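Local coordinates for protein GH62 arabinofuranosidase (Podospora anserina, PDB 4N4B) that cleaves terminal non-reducing alpha-L-arabinofuranosyl residues, probably those that decorate the xylan of plant biomass, at residues 21-26 with 330-335; 222-227 with 300-305. One frame throughout, in Å; residues are numbered along the deposited sequence. Where two conformers were deposited one is given.

Contact 1. Residues 21-26 with 330-335; sequences DLPTTW and IAHNNP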
ATOM      1  N   ASP A  21       4.013   4.332 -21.873  1.00 25.41           N
ATOM      2  CA  ASP A  21       3.733   2.904 -21.728  1.00 24.50           C
ATOM      3  C   ASP A  21       2.605   2.613 -20.730  1.00 21.84           C
ATOM      4  O   ASP A  21       2.522   1.459 -20.292  1.00 22.20           O
ATOM      5  CB  ASP A  21       5.001   2.192 -21.337  1.00 29.35           C
ATOM      6  CG  ASP A  21       5.937   1.996 -22.553  1.00 37.39           C
ATOM      7  OD1 ASP A  21       5.481   2.007 -23.718  1.00 40.74           O
ATOM      8  OD2 ASP A  21       7.104   1.776 -22.336  1.00 37.46           O
ATOM      9  N   LEU A  22       1.794   3.599 -20.436  1.00 21.58           N
ATOM     10  CA  LEU A  22       0.583   3.417 -19.615  1.00 19.47           C
ATOM     11  C   LEU A  22      -0.603   3.761 -20.438  1.00 22.76           C
ATOM     12  O   LEU A  22      -0.611   4.825 -21.068  1.00 25.09           O
ATOM     13  CB  LEU A  22       0.560   4.332 -18.418  1.00 20.67           C
ATOM     14  CG  LEU A  22       1.598   4.040 -17.345  1.00 21.00           C
ATOM     15  CD1 LEU A  22       1.474   5.001 -16.132  1.00 23.77           C
ATOM     16  CD2 LEU A  22       1.582   2.666 -16.785  1.00 20.04           C
ATOM     17  N   PRO A  23      -1.675   2.895 -20.406  1.00 19.16           N
ATOM     18  CA  PRO A  23      -2.920   3.282 -21.086  1.00 18.80           C
ATOM     19  C   PRO A  23      -3.635   4.345 -20.275  1.00 16.62           C
ATOM     20  O   PRO A  23      -3.506   4.451 -19.015  1.00 19.56           O
ATOM     21  CB  PRO A  23      -3.630   1.914 -21.196  1.00 20.89           C
ATOM     22  CG  PRO A  23      -3.239   1.238 -19.875  1.00 17.49           C
ATOM     23  CD  PRO A  23      -1.806   1.653 -19.629  1.00 17.49           C
ATOM     24  N   THR A  24      -4.499   5.110 -20.927  1.00 22.34           N
ATOM     25  CA  THR A  24      -5.432   5.971 -20.247  1.00 22.46           C
ATOM     26  C   THR A  24      -6.713   5.238 -19.721  1.00 21.80           C
ATOM     27  O   THR A  24      -7.324   5.706 -18.746  1.00 25.00           O
ATOM     28  CB  THR A  24      -5.794   7.191 -21.116  1.00 28.38           C
ATOM     29  OG1 THR A  24      -6.443   6.723 -22.283  1.00 33.32           O
ATOM     30  CG2 THR A  24      -4.537   7.890 -21.557  1.00 26.25           C
ATOM     31  N   THR A  25      -7.084   4.081 -20.328  1.00 19.91           N
ATOM     32  CA  THR A  25      -8.164   3.187 -19.760  1.00 17.03           C
ATOM     33  C   THR A  25      -7.499   1.854 -19.391  1.00 15.52           C
ATOM     34  O   THR A  25      -6.538   1.357 -19.958  1.00 18.10           O
ATOM     35  CB  THR A  25      -9.325   2.934 -20.732  1.00 21.53           C
ATOM     36  OG1 THR A  25      -9.006   1.880 -21.689  1.00 30.66           O
ATOM     37  CG2 THR A  25      -9.865   4.209 -21.325  1.00 23.06           C
ATOM     38  N   TRP A  26      -8.073   1.267 -18.336  1.00 14.00           N
ATOM     39  CA  TRP A  26      -7.495   0.084 -17.713  1.00 13.06           C
ATOM     40  C   TRP A  26      -8.538  -1.040 -17.645  1.00 11.62           C
ATOM     41  O   TRP A  26      -9.696  -0.793 -17.374  1.00 12.45           O
ATOM     42  CB  TRP A  26      -7.093   0.438 -16.227  1.00 12.70           C
ATOM     43  CG  TRP A  26      -5.891   1.365 -16.193  1.00 11.59           C
ATOM     44  CD1 TRP A  26      -5.882   2.655 -16.607  1.00 12.81           C
ATOM     45  CD2 TRP A  26      -4.548   0.989 -15.933  1.00 11.24           C
ATOM     46  NE1 TRP A  26      -4.605   3.135 -16.541  1.00 11.96           N
ATOM     47  CE2 TRP A  26      -3.759   2.162 -16.156  1.00 11.77           C
ATOM     48  CE3 TRP A  26      -3.927  -0.180 -15.526  1.00 11.26           C
ATOM     49  CZ2 TRP A  26      -2.382   2.159 -15.993  1.00 12.40           C
ATOM     50  CZ3 TRP A  26      -2.577  -0.171 -15.323  1.00 12.75           C
ATOM     51  CH2 TRP A  26      -1.792   0.996 -15.639  1.00 10.96           C
ATOM     52  N   ILE A 330      -5.233  -8.711  -9.038  1.00  9.89           N
ATOM     53  CA  ILE A 330      -5.672  -8.309 -10.390  1.00  9.41           C
ATOM     54  C   ILE A 330      -4.490  -8.219 -11.317  1.00  9.58           C
ATOM     55  O   ILE A 330      -3.414  -7.706 -10.908  1.00 10.39           O
ATOM     56  CB  ILE A 330      -6.537  -7.040 -10.430  1.00  9.41           C
ATOM     57  CG1 ILE A 330      -5.938  -5.893  -9.641  1.00  9.91           C
ATOM     58  CG2 ILE A 330      -7.961  -7.415  -9.945  1.00 10.75           C
ATOM     59  CD1 ILE A 330      -6.746  -4.622  -9.680  1.00 10.38           C
ATOM     60  N   ALA A 331      -4.648  -8.741 -12.507  1.00  9.22           N
ATOM     61  CA  ALA A 331      -3.641  -8.689 -13.579  1.00 10.15           C
ATOM     62  C   ALA A 331      -4.117  -7.813 -14.676  1.00 10.41           C
ATOM     63  O   ALA A 331      -5.241  -7.828 -15.130  1.00 10.60           O
ATOM     64  CB  ALA A 331      -3.296 -10.103 -14.075  1.00 10.97           C
ATOM     65  N   HIS A 332      -3.210  -6.915 -15.085  1.00 10.29           N
ATOM     66  CA  HIS A 332      -3.538  -5.900 -16.085  1.00 11.47           C
ATOM     67  C   HIS A 332      -3.703  -6.476 -17.468  1.00 12.97           C
ATOM     68  O   HIS A 332      -2.686  -7.011 -17.962  1.00 13.37           O
ATOM     69  CB  HIS A 332      -2.478  -4.834 -16.027  1.00 11.39           C
ATOM     70  CG  HIS A 332      -2.643  -3.690 -16.944  1.00 11.23           C
ATOM     71  ND1 HIS A 332      -3.788  -3.160 -17.487  1.00 15.13           N
ATOM     72  CD2 HIS A 332      -1.623  -2.911 -17.409  1.00 10.24           C
ATOM     73  CE1 HIS A 332      -3.457  -2.113 -18.270  1.00 11.26           C
ATOM     74  NE2 HIS A 332      -2.141  -1.964 -18.206  1.00 16.04           N
ATOM     75  N   ASN A 333      -4.883  -6.403 -18.048  1.00 12.35           N
ATOM     76  CA  ASN A 333      -5.254  -7.025 -19.337  1.00 16.82           C
ATOM     77  C   ASN A 333      -4.831  -6.315 -20.548  1.00 15.97           C
ATOM     78  O   ASN A 333      -4.747  -6.997 -21.601  1.00 18.48           O
ATOM     79  CB  ASN A 333      -6.856  -7.291 -19.425  1.00 17.29           C
ATOM     80  CG  ASN A 333      -7.137  -8.431 -18.645  1.00 22.77           C
ATOM     81  OD1 ASN A 333      -6.221  -9.284 -18.395  1.00 25.12           O
ATOM     82  ND2 ASN A 333      -8.316  -8.561 -18.249  1.00 14.81           N
ATOM     83  N   ASN A 334      -4.711  -5.029 -20.423  1.00 16.09           N
ATOM     84  CA  ASN A 334      -4.452  -4.147 -21.630  1.00 16.26           C
ATOM     85  C   ASN A 334      -3.165  -3.326 -21.515  1.00 15.40           C
ATOM     86  O   ASN A 334      -3.216  -2.115 -21.637  1.00 17.84           O
ATOM     87  CB  ASN A 334      -5.647  -3.271 -21.965  1.00 17.41           C
ATOM     88  CG  ASN A 334      -5.923  -2.202 -20.954  1.00 17.59           C
ATOM     89  OD1 ASN A 334      -5.763  -2.411 -19.698  1.00 15.07           O
ATOM     90  ND2 ASN A 334      -6.342  -1.025 -21.403  1.00 18.76           N
ATOM     91  N   PRO A 335      -2.031  -4.032 -21.360  1.00 16.86           N
ATOM     92  CA  PRO A 335      -0.733  -3.314 -21.266  1.00 15.98           C
ATOM     93  C   PRO A 335      -0.520  -2.506 -22.601  1.00 19.54           C
ATOM     94  O   PRO A 335      -0.961  -2.937 -23.672  1.00 20.84           O
ATOM     95  CB  PRO A 335       0.317  -4.444 -21.099  1.00 17.59           C
ATOM     96  CG  PRO A 335      -0.327  -5.580 -21.724  1.00 18.42           C
ATOM     97  CD  PRO A 335      -1.817  -5.448 -21.262  1.00 17.24           C
TER
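His332 lies against the six-membered ring of Trp26 in an offset stack, with centroids 4.2 Å apart and planes inclined by 22°. Its CB is directed at the 21-26 loop, and with CG anti to the backbone N (chi1 -179°) the imidazole extends straight from the chain under the indole. His332 CG and CD2 pass across Trp26 CZ3, with His332 CD2 3.6 Å from Trp26 CZ3. Trp26 CZ3 itself sits 3.4 Å above the plane of the imidazole, over its centre, and His332 NE2 also comes close to it. His332 ND1 faces Trp26 CE3 and makes a weak hydrogen bond to Gln27 O, while His332 CE1 comes within 3.4 Å of Trp26 CE3. Near the plane of the imidazole, at its edge, Pro23 CG touches His332 CE1 at 3.7 Å. The same CG also lies 3.8 Å above the plane of the Trp26 ring, offset toward its rim, so the rigid pyrrolidine fills the corner between both aromatics.

Asn334 suits its place because one amide carries a donor and an acceptor: ND2 gives a hydrogen bond to Thr25 O of 2.8 Å (161° at the hydrogen), nearly in its own amide plane but from well above the carbonyl plane, and OD1 accepts from Gln27 N. Replacing His332 with an alanine would probably take away the imidazole stacked on Trp26 and open a gap beside Pro23.

The 21-26 loop leads into strand 28-30, which pairs with strand 326-332, so strands from near both chain ends share one sheet, a common way of closing a beta-propeller. Trp266 meets the indole, and Trp28 the imidazole.

Contact 2. Residues 222-227 with 300-305; sequences SLPDGK and IDPCNI
Ile300 and Leu223 meet because their first torsions set the two branched side chains side by side, pointing the same way. In Ile300, CG1 stands between the backbone N and the carbonyl carbon (chi1 64°), and the chain then runs on extended to CD1; in Leu223, CG is anti to the carbonyl carbon (chi1 -58°). Leu223 CD2 thereby rests 3.8 Å from Ile300 CD1 and touches CG1 as well, a purely apolar meeting that suits two buried aliphatic residues.

Beside it the backbones are tied by Ile300 N, which donates to Ser222 O at 3.1 Å (162° at the hydrogen), nearly in line with the carbonyl bond. Pro224 then brings ring carbons rather than a second N-H donor: its CD lies 3.5 Å from Ile300 O. The same CD is 3.5 Å from Pro302 CD, and Pro224 CG is just as near to it, closer than carbons usually pack. Each proline takes the second position of a type I turn, Leu223 to Gly226 and Asp301 to Asn304, where its fixed phi fits the bend. An Asx turn accompanies each: Asp225 OD1 accepts from Lys227 N, just past the first turn, and Asp301 OD1 from Cys303 N at 2.8 Å within the second. Gly226 suits the last place of its turn, where phi is positive.

Cys303 carries the disulfide to Cys337, linking the second turn to the last modelled residue of the chain, and Ser222 OG bonds to Lys297 O. The hairpin turn between strands 216-222 and 228-235 abuts the loop joining strands 286-288 and 306-311; Ile300 reaches Leu229 on one strand and Ile288 on another, bridging two neighbouring sheets of the propeller.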
ATOM      1  N   SER A 222       7.814   4.841  -9.442  1.00 10.97           N
ATOM      2  CA  SER A 222       8.562   5.328 -10.596  1.00 10.87           C
ATOM      3  C   SER A 222       8.388   4.388 -11.757  1.00 11.89           C
ATOM      4  O   SER A 222       8.106   3.200 -11.663  1.00 11.27           O
ATOM      5  CB  SER A 222      10.037   5.479 -10.269  1.00 12.24           C
ATOM      6  OG  SER A 222      10.695   4.283  -9.972  1.00 12.14           O
ATOM      7  N   LEU A 223       8.492   5.017 -12.981  1.00 12.34           N
ATOM      8  CA  LEU A 223       8.291   4.339 -14.256  1.00 11.78           C
ATOM      9  C   LEU A 223       9.603   4.307 -15.031  1.00 12.86           C
ATOM     10  O   LEU A 223      10.430   5.207 -14.843  1.00 13.41           O
ATOM     11  CB  LEU A 223       7.218   5.023 -15.035  1.00 13.30           C
ATOM     12  CG  LEU A 223       5.780   5.140 -14.367  1.00 14.25           C
ATOM     13  CD1 LEU A 223       4.915   6.110 -15.129  1.00 15.68           C
ATOM     14  CD2 LEU A 223       5.204   3.758 -14.395  1.00 17.22           C
ATOM     15  N   PRO A 224       9.798   3.333 -15.865  1.00 13.26           N
ATOM     16  CA  PRO A 224      11.081   3.274 -16.659  1.00 12.98           C
ATOM     17  C   PRO A 224      11.270   4.523 -17.516  1.00 14.40           C
ATOM     18  O   PRO A 224      12.501   4.824 -17.741  1.00 15.59           O
ATOM     19  CB  PRO A 224      10.893   2.027 -17.535  1.00 14.09           C
ATOM     20  CG  PRO A 224       9.763   1.220 -16.841  1.00 15.32           C
ATOM     21  CD  PRO A 224       8.935   2.192 -16.145  1.00 15.52           C
ATOM     22  N   ASP A 225      10.282   5.253 -17.962  1.00 15.28           N
ATOM     23  CA  ASP A 225      10.522   6.483 -18.687  1.00 15.76           C
ATOM     24  C   ASP A 225      10.856   7.684 -17.863  1.00 16.72           C
ATOM     25  O   ASP A 225      11.040   8.784 -18.380  1.00 19.48           O
ATOM     26  CB  ASP A 225       9.355   6.774 -19.631  1.00 17.77           C
ATOM     27  CG  ASP A 225       8.072   7.204 -18.856  1.00 20.62           C
ATOM     28  OD1 ASP A 225       8.032   7.220 -17.636  1.00 21.47           O
ATOM     29  OD2 ASP A 225       7.164   7.684 -19.513  1.00 25.87           O
ATOM     30  N   GLY A 226      10.997   7.573 -16.529  1.00 14.05           N
ATOM     31  CA  GLY A 226      11.385   8.606 -15.591  1.00 15.24           C
ATOM     32  C   GLY A 226      10.199   9.435 -15.021  1.00 16.82           C
ATOM     33  O   GLY A 226      10.427  10.422 -14.305  1.00 18.95           O
ATOM     34  N   LYS A 227       8.995   9.054 -15.412  1.00 15.13           N
ATOM     35  CA  LYS A 227       7.829   9.674 -14.780  1.00 16.24           C
ATOM     36  C   LYS A 227       7.375   8.820 -13.547  1.00 13.33           C
ATOM     37  O   LYS A 227       7.987   7.815 -13.221  1.00 15.17           O
ATOM     38  CB  LYS A 227       6.798   9.740 -15.803  1.00 19.56           C
ATOM     39  CG  LYS A 227       7.149  10.823 -16.898  1.00 25.98           C
ATOM     40  CD  LYS A 227       6.102  10.793 -17.979  1.00 32.84           C
ATOM     41  CE  LYS A 227       6.621  11.482 -19.273  1.00 41.09           C
ATOM     42  NZ  LYS A 227       7.377  12.765 -19.062  1.00 44.58           N
ATOM     43  N   ILE A 300       8.345   0.185 -11.050  1.00 11.47           N
ATOM     44  CA  ILE A 300       7.436  -0.880 -11.581  1.00 11.96           C
ATOM     45  C   ILE A 300       7.712  -1.149 -13.055  1.00 13.66           C
ATOM     46  O   ILE A 300       8.331  -0.302 -13.761  1.00 14.37           O
ATOM     47  CB  ILE A 300       5.982  -0.553 -11.334  1.00 11.83           C
ATOM     48  CG1 ILE A 300       5.569   0.718 -12.091  1.00 14.42           C
ATOM     49  CG2 ILE A 300       5.773  -0.509  -9.812  1.00 12.77           C
ATOM     50  CD1 ILE A 300       4.073   0.935 -12.124  1.00 15.61           C
ATOM     51  N   ASP A 301       7.214  -2.284 -13.541  1.00 13.77           N
ATOM     52  CA  ASP A 301       7.232  -2.601 -14.963  1.00 14.58           C
ATOM     53  C   ASP A 301       5.824  -2.440 -15.536  1.00 14.70           C
ATOM     54  O   ASP A 301       4.952  -3.280 -15.314  1.00 14.27           O
ATOM     55  CB  ASP A 301       7.736  -4.027 -15.190  1.00 16.66           C
ATOM     56  CG  ASP A 301       7.640  -4.454 -16.641  1.00 15.45           C
ATOM     57  OD1 ASP A 301       7.306  -3.604 -17.493  1.00 18.08           O
ATOM     58  OD2 ASP A 301       7.899  -5.642 -16.932  1.00 22.24           O
ATOM     59  N   PRO A 302       5.609  -1.351 -16.268  1.00 13.98           N
ATOM     60  CA  PRO A 302       4.325  -1.012 -16.780  1.00 15.42           C
ATOM     61  C   PRO A 302       3.864  -2.039 -17.806  1.00 14.66           C
ATOM     62  O   PRO A 302       2.644  -2.087 -18.084  1.00 18.19           O
ATOM     63  CB  PRO A 302       4.502   0.384 -17.428  1.00 17.88           C
ATOM     64  CG  PRO A 302       5.934   0.440 -17.761  1.00 19.87           C
ATOM     65  CD  PRO A 302       6.662  -0.374 -16.732  1.00 16.75           C
ATOM     66  N   CYS A 303       4.712  -2.919 -18.278  1.00 15.38           N
ATOM     67  CA  CYS A 303       4.279  -3.945 -19.275  1.00 16.70           C
ATOM     68  C   CYS A 303       3.692  -5.209 -18.653  1.00 18.10           C
ATOM     69  O   CYS A 303       3.132  -6.042 -19.362  1.00 16.24           O
ATOM     70  CB  CYS A 303       5.458  -4.285 -20.194  1.00 20.10           C
ATOM     71  SG  CYS A 303       6.302  -2.767 -20.875  1.00 25.83           S
ATOM     72  N   ASN A 304       3.830  -5.326 -17.312  1.00 14.76           N
ATOM     73  CA  ASN A 304       3.442  -6.525 -16.641  0.50 14.12           C
ATOM     74  C   ASN A 304       2.931  -6.222 -15.222  1.00 12.98           C
ATOM     75  O   ASN A 304       3.462  -6.790 -14.257  1.00 14.85           O
ATOM     76  CB  ASN A 304       4.639  -7.483 -16.577  0.50 16.67           C
ATOM     77  CG  ASN A 304       5.067  -7.957 -17.950  0.50 18.49           C
ATOM     78  OD1 ASN A 304       4.428  -8.835 -18.541  0.50 18.71           O
ATOM     79  ND2 ASN A 304       6.170  -7.392 -18.437  0.50 19.36           N
ATOM     80  N   ILE A 305       1.968  -5.339 -15.142  1.00 11.40           N
ATOM     81  CA  ILE A 305       1.393  -4.941 -13.832  1.00 11.34           C
ATOM     82  C   ILE A 305       0.462  -6.024 -13.243  1.00  9.81           C
ATOM     83  O   ILE A 305      -0.472  -6.414 -13.919  1.00 10.87           O
ATOM     84  CB  ILE A 305       0.708  -3.600 -13.919  1.00 10.85           C
ATOM     85  CG1 ILE A 305       1.694  -2.495 -14.213  1.00 12.94           C
ATOM     86  CG2 ILE A 305      -0.031  -3.313 -12.587  1.00 11.92           C
ATOM     87  CD1 ILE A 305       1.101  -1.233 -14.609  1.00 12.62           C
TER

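In the fold
Contact 1 is a surface contact built on aromatic stacking and an asparagine amide, whereas contact 2 is more buried and relies on aliphatic side chains, two prolines and one backbone bond. Their centres are 12 Å apart, and along the chain 222-227 and 300-305 both fall between the two halves of contact 1. The mixed sheet with strands 28-30, 326-332 and 306-311 connects them: His332 N probably bonds to Ile305 O, 3.0 Å away. Side chains meet as well, with Leu22 CD1 on Leu223 CD1. Contact 1 packs the loop leading into strand 28-30 against the end of strand 326-332, near both ends of the modelled chain; contact 2 fastens that sheet to the one beginning with strand 216-222.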